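Local coordinates for protein staphylococcus aureus CymR (Staphylococcus aureus, PDB 3T8R) that probably acts as a dimeric, Rrf2-type transcriptional regulator that senses oxidation through a thiol and adjusts stress resistance and the oxidative response, at residues Y12-T15 against L16-L20; D112-R115 against D116-N120. All coordinates share one frame; numbering follows the deposited sequence.

Each contact lies along a short continuous run of one helix of the same chain, and their centres lie 19 Å apart, with nearest atoms about 6 Å from each other and no touch between them. Interaction 1 comes first in sequence, on helix 8-21 within the compact helix-turn-helix part of the fold; interaction 2 follows much later, at the C-terminal end of helix 101-119. Burial separates them: residues 12-20 are mostly enclosed, whereas residues 112-120 are partly or fully exposed, their apolar side against the second subunit. Helix 101-119 of one subunit both pairs with its own copy and supplies Q103, which meets helix 8-21 of the other, so both contacts belong to the dimer interface.

Interaction 1 of 2, residues Y12-T15 against L16-L20; sequences YGLT and LMISL
Helix 8-21, the first helix of the winged helix-turn-helix part of this Rrf2-type regulator, contains the contact, where four successive i to i+4 bonds join Y12-T15 to L16-S19. L16 N bonds to Y12 O at 3.0 Å with an N-H...O angle of 166°, M17 N bonds to G13 O, and S19 N to T15 O. The I18 N to L14 O bond is 2.9 Å long, and beside it I18 CG1 lies 3.3 Å from the same L14 O, placed there by a chi1 of -66° that sets CG1 beside its own backbone N. The side-chain tips barely meet: L14 CD2 and I18 CD1 are 4.4 Å apart. T15 O has a second donor, a water 3.2 Å from it that also lies 3.1 Å from S19 OG, so the water bridges the carbonyl and the serine hydroxyl. T15 OG1, beside its own backbone N, hydrogen-bonds with both R11 O and OE1 of Q103 of the second subunit. Around this part of the helix, L16 packs on L45, V49 and L52 of helix 42-54, L14 and I18 on L126 of helix 123-127, and M17 on I58 of strand 58-60.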
loop_
_atom_site.group_PDB
_atom_site.type_symbol
_atom_site.label_atom_id
_atom_site.label_comp_id
_atom_site.label_asym_id
_atom_site.label_seq_id
_atom_site.Cartn_x
_atom_site.Cartn_y
_atom_site.Cartn_z
ATOM N N TYR A 12 -9.882 -6.018 10.646
ATOM C CA TYR A 12 -10.769 -6.780 11.529
ATOM C C TYR A 12 -12.228 -6.620 11.130
ATOM O O TYR A 12 -12.996 -7.555 11.244
ATOM C CB TYR A 12 -10.539 -6.436 12.997
ATOM C CG TYR A 12 -9.255 -7.042 13.526
ATOM C CD1 TYR A 12 -9.133 -8.417 13.668
ATOM C CD2 TYR A 12 -8.172 -6.251 13.857
ATOM C CE1 TYR A 12 -7.958 -8.993 14.140
ATOM C CE2 TYR A 12 -6.989 -6.815 14.335
ATOM C CZ TYR A 12 -6.895 -8.189 14.473
ATOM O OH TYR A 12 -5.734 -8.767 14.949
ATOM N N GLY A 13 -12.594 -5.446 10.628
ATOM C CA GLY A 13 -13.942 -5.252 10.121
ATOM C C GLY A 13 -14.255 -6.187 8.967
ATOM O O GLY A 13 -15.347 -6.760 8.891
ATOM N N LEU A 14 -13.282 -6.339 8.065
ATOM C CA LEU A 14 -13.408 -7.220 6.924
ATOM C C LEU A 14 -13.577 -8.655 7.391
ATOM O O LEU A 14 -14.430 -9.378 6.880
ATOM C CB LEU A 14 -12.176 -7.111 6.028
ATOM C CG LEU A 14 -12.361 -6.841 4.536
ATOM C CD1 LEU A 14 -11.118 -7.307 3.780
ATOM C CD2 LEU A 14 -13.637 -7.462 3.961
ATOM N N THR A 15 -12.768 -9.058 8.367
ATOM C CA THR A 15 -12.898 -10.395 8.952
ATOM C C THR A 15 -14.282 -10.651 9.548
ATOM O O THR A 15 -14.860 -11.715 9.340
ATOM C CB THR A 15 -11.796 -10.677 10.006
ATOM O OG1 THR A 15 -10.505 -10.546 9.393
ATOM C CG2 THR A 15 -11.944 -12.103 10.540
ATOM N N LEU A 16 -14.807 -9.680 10.289
ATOM C CA LEU A 16 -16.166 -9.737 10.825
ATOM C C LEU A 16 -17.167 -10.003 9.692
ATOM O O LEU A 16 -18.005 -10.906 9.763
ATOM C CB LEU A 16 -16.488 -8.406 11.534
ATOM C CG LEU A 16 -17.688 -8.219 12.467
ATOM C CD1 LEU A 16 -18.333 -6.852 12.245
ATOM C CD2 LEU A 16 -18.717 -9.318 12.345
ATOM N N MET A 17 -17.053 -9.221 8.629
ATOM C CA MET A 17 -18.004 -9.293 7.531
ATOM C C MET A 17 -17.932 -10.624 6.774
ATOM O O MET A 17 -18.952 -11.153 6.342
ATOM C CB MET A 17 -17.818 -8.095 6.601
ATOM C CG MET A 17 -18.134 -6.768 7.276
ATOM S SD MET A 17 -19.889 -6.626 7.665
ATOM C CE MET A 17 -20.583 -6.516 6.022
ATOM N N ILE A 18 -16.733 -11.171 6.624
ATOM C CA ILE A 18 -16.579 -12.462 5.965
ATOM C C ILE A 18 -17.263 -13.548 6.787
ATOM O O ILE A 18 -17.952 -14.409 6.244
ATOM C CB ILE A 18 -15.087 -12.796 5.718
ATOM C CG1 ILE A 18 -14.496 -11.817 4.703
ATOM C CG2 ILE A 18 -14.940 -14.214 5.220
ATOM C CD1 ILE A 18 -12.971 -11.802 4.664
ATOM N N SER A 19 -17.092 -13.485 8.102
ATOM C CA SER A 19 -17.759 -14.413 9.015
ATOM C C SER A 19 -19.273 -14.357 8.846
ATOM O O SER A 19 -19.948 -15.381 8.730
ATOM C CB SER A 19 -17.400 -14.086 10.464
ATOM O OG SER A 19 -16.185 -14.714 10.821
ATOM N N LEU A 20 -19.810 -13.148 8.830
ATOM C CA LEU A 20 -21.244 -12.989 8.680
ATOM C C LEU A 20 -21.706 -13.434 7.293
ATOM O O LEU A 20 -22.797 -13.995 7.143
ATOM C CB LEU A 20 -21.667 -11.538 8.947
ATOM C CG LEU A 20 -21.516 -11.007 10.373
ATOM C CD1 LEU A 20 -21.902 -9.535 10.397
ATOM C CD2 LEU A 20 -22.426 -11.781 11.328
HETATM O O HOH W 1 -13.622 -14.671 9.053
#

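Interaction 2 of 2, residues D112-R115 against D116-N120; sequences DAVR and DVLDN
D112 to D119 are continuous helix, and N120 is the first residue to leave helical phi/psi (-100°/15°). Four i to i+4 bonds cross the junction: D116 N to D112 O, V117 N to A113 O, L118 N to V114 O, and D119 N to R115 O, the last the shortest at 2.8 Å. A113 O also accepts from a water at 2.8 Å, which donates as well to D116 OD2 at 3.0 Å and so ties a carboxylate to the backbone one turn earlier. On another side of the helix the V114 and L118 side chains run alongside each other one turn apart, V114 CG1 4.1 Å from L118 CD1. R115 meets D119 with the aliphatic part of its chain: its CG, carried anti to its N by a chi1 of 177°, is 3.3 Å from D119 OD2, while R115 NE stays 4.8 Å from that oxygen. The guanidinium instead faces D112, whose OD1 is 3.1 Å from R115 NH1; this salt bridge is one of charge alone, because the oxygen lies well out of the guanidinium plane. D119 OD1 is salt-bridged to R84. V114 meets V114 of the second subunit, A113 meets its V117, and V117 and L118 meet its M110, so the two copies of helix 101-119 pack together, consistent with the long dimerisation helix of Rrf2-type regulators.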
loop_
_atom_site.group_PDB
_atom_site.type_symbol
_atom_site.label_atom_id
_atom_site.label_comp_id
_atom_site.label_asym_id
_atom_site.label_seq_id
_atom_site.Cartn_x
_atom_site.Cartn_y
_atom_site.Cartn_z
ATOM N N ASP A 112 -4.356 3.814 -6.818
ATOM C CA ASP A 112 -5.443 3.421 -7.704
ATOM C C ASP A 112 -5.442 1.922 -8.010
ATOM O O ASP A 112 -6.500 1.325 -8.155
ATOM C CB ASP A 112 -5.412 4.223 -9.013
ATOM C CG ASP A 112 -5.873 5.665 -8.836
ATOM O OD1 ASP A 112 -6.151 6.089 -7.696
ATOM O OD2 ASP A 112 -5.951 6.381 -9.854
ATOM N N ALA A 113 -4.267 1.307 -8.120
ATOM C CA ALA A 113 -4.223 -0.134 -8.351
ATOM C C ALA A 113 -4.786 -0.903 -7.153
ATOM O O ALA A 113 -5.477 -1.904 -7.318
ATOM C CB ALA A 113 -2.806 -0.580 -8.638
ATOM N N VAL A 114 -4.455 -0.445 -5.951
ATOM C CA VAL A 114 -4.972 -1.072 -4.739
ATOM C C VAL A 114 -6.481 -0.882 -4.671
ATOM O O VAL A 114 -7.239 -1.819 -4.388
ATOM C CB VAL A 114 -4.304 -0.488 -3.476
ATOM C CG1 VAL A 114 -5.024 -0.965 -2.214
ATOM C CG2 VAL A 114 -2.809 -0.862 -3.446
ATOM N N ARG A 115 -6.923 0.342 -4.930
ATOM C CA ARG A 115 -8.350 0.637 -4.886
ATOM C C ARG A 115 -9.109 -0.282 -5.832
ATOM O O ARG A 115 -10.146 -0.836 -5.465
ATOM C CB ARG A 115 -8.605 2.100 -5.243
ATOM C CG ARG A 115 -10.083 2.461 -5.285
ATOM C CD ARG A 115 -10.352 3.552 -6.308
ATOM N NE ARG A 115 -10.012 4.878 -5.802
ATOM C CZ ARG A 115 -9.452 5.833 -6.536
ATOM N NH1 ARG A 115 -9.163 5.599 -7.812
ATOM N NH2 ARG A 115 -9.179 7.016 -5.994
ATOM N N ASP A 116 -8.591 -0.451 -7.044
ATOM C CA ASP A 116 -9.185 -1.361 -8.025
ATOM C C ASP A 116 -9.363 -2.787 -7.498
ATOM O O ASP A 116 -10.424 -3.386 -7.665
ATOM C CB ASP A 116 -8.359 -1.383 -9.316
ATOM C CG ASP A 116 -8.899 -2.365 -10.336
ATOM O OD1 ASP A 116 -9.943 -2.059 -10.954
ATOM O OD2 ASP A 116 -8.282 -3.441 -10.526
ATOM N N VAL A 117 -8.327 -3.340 -6.877
ATOM C CA VAL A 117 -8.431 -4.680 -6.310
ATOM C C VAL A 117 -9.548 -4.719 -5.266
ATOM O O VAL A 117 -10.386 -5.612 -5.271
ATOM C CB VAL A 117 -7.089 -5.157 -5.690
ATOM C CG1 VAL A 117 -7.279 -6.459 -4.924
ATOM C CG2 VAL A 117 -6.049 -5.343 -6.778
ATOM N N LEU A 118 -9.550 -3.738 -4.380
ATOM C CA LEU A 118 -10.512 -3.701 -3.281
ATOM C C LEU A 118 -11.939 -3.501 -3.760
ATOM O O LEU A 118 -12.864 -4.129 -3.242
ATOM C CB LEU A 118 -10.131 -2.595 -2.301
ATOM C CG LEU A 118 -9.044 -2.988 -1.315
ATOM C CD1 LEU A 118 -8.663 -1.804 -0.448
ATOM C CD2 LEU A 118 -9.554 -4.132 -0.457
ATOM N N ASP A 119 -12.119 -2.630 -4.747
ATOM C CA ASP A 119 -13.467 -2.309 -5.236
ATOM C C ASP A 119 -14.084 -3.418 -6.061
ATOM O O ASP A 119 -15.307 -3.543 -6.126
ATOM C CB ASP A 119 -13.465 -1.025 -6.064
ATOM C CG ASP A 119 -13.301 0.202 -5.223
ATOM O OD1 ASP A 119 -13.327 0.073 -3.986
ATOM O OD2 ASP A 119 -13.153 1.302 -5.797
ATOM N N ASN A 120 -13.247 -4.219 -6.701
ATOM C CA ASN A 120 -13.741 -5.277 -7.564
ATOM C C ASN A 120 -13.720 -6.634 -6.878
ATOM O O ASN A 120 -13.836 -7.678 -7.529
ATOM C CB ASN A 120 -12.950 -5.308 -8.872
ATOM C CG ASN A 120 -13.068 -4.007 -9.653
ATOM O OD1 ASN A 120 -12.061 -3.400 -10.023
ATOM N ND2 ASN A 120 -14.296 -3.575 -9.908
HETATM O O HOH W 2 -5.429 -3.251 -9.752
#